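PDB 4ON1: putative metalloprotease II from Bacteroides fragilis, which binds zinc and is probably an extracellular metalloendopeptidase related to fragilysin. Local coordinates for residues K296-H308 / G314-S326. Numbering follows the deposited sequence.
Sequences KTFGYASGIGVIH and GNFEVAAISTTSS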
loop_
_atom_site.group_PDB
_atom_site.type_symbol
_atom_site.label_atom_id
_atom_site.label_comp_id
_atom_site.label_asym_id
_atom_site.label_seq_id
_atom_site.Cartn_x
_atom_site.Cartn_y
_atom_site.Cartn_z
ATOM N N LYS A 296 16.782 10.423 -1.500
ATOM C CA LYS A 296 17.204 9.521 -2.569
ATOM C C LYS A 296 16.714 8.075 -2.371
ATOM O O LYS A 296 16.631 7.298 -3.328
ATOM C CB LYS A 296 18.729 9.553 -2.684
ATOM C CG LYS A 296 19.287 10.924 -3.082
ATOM C CD LYS A 296 20.812 10.928 -3.095
ATOM C CE LYS A 296 21.359 12.135 -3.848
ATOM N NZ LYS A 296 22.820 12.015 -4.130
ATOM N N THR A 297 16.364 7.712 -1.141
ATOM C CA THR A 297 15.924 6.340 -0.873
ATOM C C THR A 297 14.469 6.257 -0.418
ATOM O O THR A 297 14.081 6.905 0.553
ATOM C CB THR A 297 16.823 5.672 0.192
ATOM O OG1 THR A 297 18.156 5.552 -0.321
ATOM C CG2 THR A 297 16.306 4.278 0.540
ATOM N N PHE A 298 13.675 5.441 -1.106
ATOM C CA PHE A 298 12.248 5.344 -0.801
ATOM C C PHE A 298 11.932 4.120 0.044
ATOM O O PHE A 298 10.914 4.071 0.735
ATOM C CB PHE A 298 11.426 5.287 -2.091
ATOM C CG PHE A 298 11.832 6.309 -3.111
ATOM C CD1 PHE A 298 12.140 7.605 -2.727
ATOM C CD2 PHE A 298 11.905 5.973 -4.452
ATOM C CE1 PHE A 298 12.521 8.551 -3.669
ATOM C CE2 PHE A 298 12.282 6.910 -5.398
ATOM C CZ PHE A 298 12.590 8.202 -5.002
ATOM N N GLY A 299 12.807 3.126 -0.027
ATOM C CA GLY A 299 12.619 1.882 0.691
ATOM C C GLY A 299 13.914 1.102 0.665
ATOM O O GLY A 299 14.795 1.387 -0.144
ATOM N N TYR A 300 14.044 0.130 1.560
ATOM C CA TYR A 300 15.258 -0.671 1.632
ATOM C C TYR A 300 14.963 -1.996 2.306
ATOM O O TYR A 300 14.391 -2.026 3.394
ATOM C CB TYR A 300 16.362 0.082 2.383
ATOM C CG TYR A 300 17.703 -0.630 2.392
ATOM C CD1 TYR A 300 18.547 -0.590 1.293
ATOM C CD2 TYR A 300 18.121 -1.332 3.513
ATOM C CE1 TYR A 300 19.771 -1.238 1.310
ATOM C CE2 TYR A 300 19.329 -1.982 3.544
ATOM C CZ TYR A 300 20.153 -1.932 2.443
ATOM O OH TYR A 300 21.365 -2.578 2.493
ATOM N N ALA A 301 15.350 -3.085 1.649
ATOM C CA ALA A 301 15.075 -4.432 2.143
ATOM C C ALA A 301 16.336 -5.086 2.689
ATOM O O ALA A 301 17.433 -4.868 2.166
ATOM C CB ALA A 301 14.475 -5.288 1.028
ATOM N N SER A 302 16.181 -5.902 3.730
ATOM C CA SER A 302 17.327 -6.536 4.385
ATOM C C SER A 302 18.044 -7.528 3.481
ATOM O O SER A 302 19.216 -7.823 3.693
ATOM C CB SER A 302 16.902 -7.235 5.674
ATOM O OG SER A 302 16.000 -8.279 5.409
ATOM N N GLY A 303 17.325 -8.083 2.511
ATOM C CA GLY A 303 17.915 -9.018 1.572
ATOM C C GLY A 303 16.943 -9.397 0.468
ATOM O O GLY A 303 15.760 -9.079 0.517
ATOM N N ILE A 304 17.451 -10.088 -0.539
ATOM C CA ILE A 304 16.604 -10.591 -1.611
ATOM C C ILE A 304 16.326 -12.073 -1.416
ATOM O O ILE A 304 17.252 -12.868 -1.292
ATOM C CB ILE A 304 17.258 -10.339 -2.984
ATOM C CG1 ILE A 304 17.279 -8.832 -3.267
ATOM C CG2 ILE A 304 16.498 -11.053 -4.096
ATOM C CD1 ILE A 304 17.750 -8.479 -4.677
ATOM N N GLY A 305 15.052 -12.447 -1.361
ATOM C CA GLY A 305 14.701 -13.854 -1.265
ATOM C C GLY A 305 14.993 -14.426 0.107
ATOM O O GLY A 305 15.690 -15.426 0.240
ATOM N N VAL A 306 14.449 -13.784 1.131
ATOM C CA VAL A 306 14.711 -14.186 2.503
ATOM C C VAL A 306 13.437 -14.633 3.221
ATOM O O VAL A 306 13.482 -15.003 4.400
ATOM C CB VAL A 306 15.371 -13.049 3.293
ATOM C CG1 VAL A 306 16.777 -12.795 2.768
ATOM C CG2 VAL A 306 14.538 -11.793 3.184
ATOM N N ILE A 307 12.301 -14.588 2.526
ATOM C CA ILE A 307 11.046 -15.068 3.117
ATOM C C ILE A 307 10.789 -16.526 2.735
ATOM O O ILE A 307 10.606 -16.845 1.561
ATOM C CB ILE A 307 9.836 -14.225 2.686
ATOM C CG1 ILE A 307 9.909 -12.824 3.301
ATOM C CG2 ILE A 307 8.533 -14.909 3.110
ATOM C CD1 ILE A 307 8.772 -11.906 2.881
ATOM N N HIS A 308 10.795 -17.414 3.723
ATOM C CA HIS A 308 10.551 -18.833 3.464
ATOM C C HIS A 308 9.388 -19.325 4.332
ATOM O O HIS A 308 9.412 -19.169 5.553
ATOM C CB HIS A 308 11.822 -19.653 3.725
ATOM C CG HIS A 308 13.072 -19.019 3.191
ATOM N ND1 HIS A 308 13.251 -18.724 1.855
ATOM C CD2 HIS A 308 14.206 -18.618 3.817
ATOM C CE1 HIS A 308 14.440 -18.175 1.680
ATOM N NE2 HIS A 308 15.038 -18.095 2.855
ATOM N N GLY A 314 14.619 -16.342 11.589
ATOM C CA GLY A 314 14.215 -15.807 12.881
ATOM C C GLY A 314 14.966 -14.550 13.280
ATOM O O GLY A 314 15.637 -13.934 12.449
ATOM N N ASN A 315 14.823 -14.159 14.547
ATOM C CA ASN A 315 15.527 -13.009 15.114
ATOM C C ASN A 315 15.349 -11.725 14.305
ATOM O O ASN A 315 16.281 -10.933 14.174
ATOM C CB ASN A 315 17.027 -13.319 15.268
ATOM C CG ASN A 315 17.748 -12.295 16.138
ATOM O OD1 ASN A 315 18.814 -11.789 15.777
ATOM N ND2 ASN A 315 17.146 -11.965 17.275
ATOM N N PHE A 316 14.150 -11.532 13.759
ATOM C CA PHE A 316 13.811 -10.300 13.050
ATOM C C PHE A 316 14.784 -9.995 11.903
ATOM O O PHE A 316 15.016 -8.836 11.565
ATOM C CB PHE A 316 13.765 -9.123 14.033
ATOM C CG PHE A 316 12.822 -9.342 15.187
ATOM C CD1 PHE A 316 11.461 -9.124 15.036
ATOM C CD2 PHE A 316 13.293 -9.795 16.412
ATOM C CE1 PHE A 316 10.582 -9.338 16.092
ATOM C CE2 PHE A 316 12.418 -10.021 17.475
ATOM C CZ PHE A 316 11.061 -9.787 17.313
ATOM N N GLU A 317 15.338 -11.041 11.300
ATOM C CA GLU A 317 16.299 -10.868 10.210
ATOM C C GLU A 317 15.629 -10.473 8.908
ATOM O O GLU A 317 16.282 -9.941 8.011
ATOM C CB GLU A 317 17.111 -12.147 10.004
ATOM C CG GLU A 317 18.172 -12.367 11.069
ATOM C CD GLU A 317 18.716 -13.778 11.061
ATOM O OE1 GLU A 317 18.498 -14.500 10.064
ATOM O OE2 GLU A 317 19.352 -14.168 12.060
ATOM N N VAL A 318 14.334 -10.761 8.791
ATOM C CA VAL A 318 13.584 -10.372 7.601
ATOM C C VAL A 318 12.872 -9.055 7.856
ATOM O O VAL A 318 11.878 -9.002 8.568
ATOM C CB VAL A 318 12.547 -11.441 7.177
ATOM C CG1 VAL A 318 11.759 -10.965 5.958
ATOM C CG2 VAL A 318 13.233 -12.763 6.883
ATOM N N ALA A 319 13.404 -7.982 7.288
ATOM C CA ALA A 319 12.872 -6.663 7.564
ATOM C C ALA A 319 13.126 -5.714 6.418
ATOM O O ALA A 319 13.973 -5.960 5.555
ATOM C CB ALA A 319 13.471 -6.095 8.861
ATOM N N ALA A 320 12.381 -4.621 6.423
ATOM C CA ALA A 320 12.577 -3.571 5.449
ATOM C C ALA A 320 12.141 -2.252 6.053
ATOM O O ALA A 320 11.538 -2.213 7.117
ATOM C CB ALA A 320 11.798 -3.857 4.173
ATOM N N ILE A 321 12.467 -1.170 5.367
ATOM C CA ILE A 321 11.903 0.123 5.685
ATOM C C ILE A 321 11.249 0.642 4.407
ATOM O O ILE A 321 11.705 0.335 3.302
ATOM C CB ILE A 321 12.972 1.087 6.203
ATOM C CG1 ILE A 321 13.990 1.394 5.109
ATOM C CG2 ILE A 321 13.724 0.463 7.384
ATOM C CD1 ILE A 321 15.177 2.211 5.606
ATOM N N SER A 322 10.176 1.409 4.549
ATOM C CA SER A 322 9.451 1.878 3.376
ATOM C C SER A 322 8.735 3.185 3.628
ATOM O O SER A 322 8.148 3.381 4.690
ATOM C CB SER A 322 8.434 0.825 2.924
ATOM O OG SER A 322 7.744 1.282 1.769
ATOM N N THR A 323 8.766 4.067 2.636
ATOM C CA THR A 323 7.913 5.246 2.654
ATOM C C THR A 323 6.461 4.813 2.447
ATOM O O THR A 323 6.201 3.728 1.917
ATOM C CB THR A 323 8.314 6.253 1.564
ATOM O OG1 THR A 323 7.617 7.496 1.760
ATOM C CG2 THR A 323 8.012 5.685 0.182
ATOM N N THR A 324 5.514 5.632 2.889
ATOM C CA THR A 324 4.106 5.364 2.593
ATOM C C THR A 324 3.513 6.474 1.738
ATOM O O THR A 324 2.318 6.460 1.441
ATOM C CB THR A 324 3.255 5.228 3.863
ATOM O OG1 THR A 324 3.432 6.394 4.681
ATOM C CG2 THR A 324 3.669 3.998 4.636
ATOM N N SER A 325 4.350 7.439 1.365
ATOM C CA SER A 325 3.904 8.610 0.613
ATOM C C SER A 325 3.135 8.238 -0.656
ATOM O O SER A 325 3.524 7.327 -1.389
ATOM C CB SER A 325 5.107 9.490 0.246
ATOM O OG SER A 325 4.721 10.495 -0.673
ATOM N N SER A 326 2.042 8.960 -0.897
ATOM C CA SER A 326 1.230 8.826 -2.109
ATOM C C SER A 326 2.035 9.010 -3.392
ATOM O O SER A 326 1.665 8.493 -4.442
ATOM C CB SER A 326 0.089 9.853 -2.089
ATOM O OG SER A 326 -0.688 9.741 -0.909
HETATM O O HOH W 1 17.176 -10.688 5.709
#
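Tyr-300 and Ile-321 face each other as a hydrogen-bonded pair in the antiparallel ladder that joins strand 299-301, the edge strand of the sheet in a metzincin-type zinc-peptidase domain, to strand 319-323; the strand directions differ by 171°. Two bonds close this pair: Tyr-300 N to Ile-321 O, and Ile-321 N to Tyr-300 O at 2.9 Å. Further along the ladder, Thr-323 N donates to Phe-298 O. The side chains of Tyr-300 and Ile-321 emerge on one face, where Ile-321 CG1 lies 3.8 Å from Tyr-300 CB. A chi1 of 65° sets CG1 between the backbone N and carbonyl carbon of Ile-321, against the root of the tyrosine; the phenol ring leads off toward helix 259-271. The opposite face carries Ala-301 and Ala-320, whose CB atoms are 4.4 Å apart, and Ala-301 packs on Leu-339 of the helix bearing the zinc ligands His-334 and His-338. Backbone hydrogen bonding of Ala-301 with Asp-176, another zinc ligand, puts this strand beside the metal site, consistent with the substrate-lining edge strand of metzincins.

Beyond the ladder, the chain of 303-308 curls back over Val-318. Val-306 and Val-318 run alongside each other, pointing opposite ways, and Val-306 CG2 is 4.0 Å from Val-318 CG1. Ile-307 crosses Val-318 at about a right angle, and Ile-307 CG1 comes within 3.7 Å of Val-318 CG1. Between ladder and loop, Ser-302 N donates to Ala-319 O. A water lies 2.7 Å from Ser-302 OG. That same water donates to Glu-317 O at 2.6 Å.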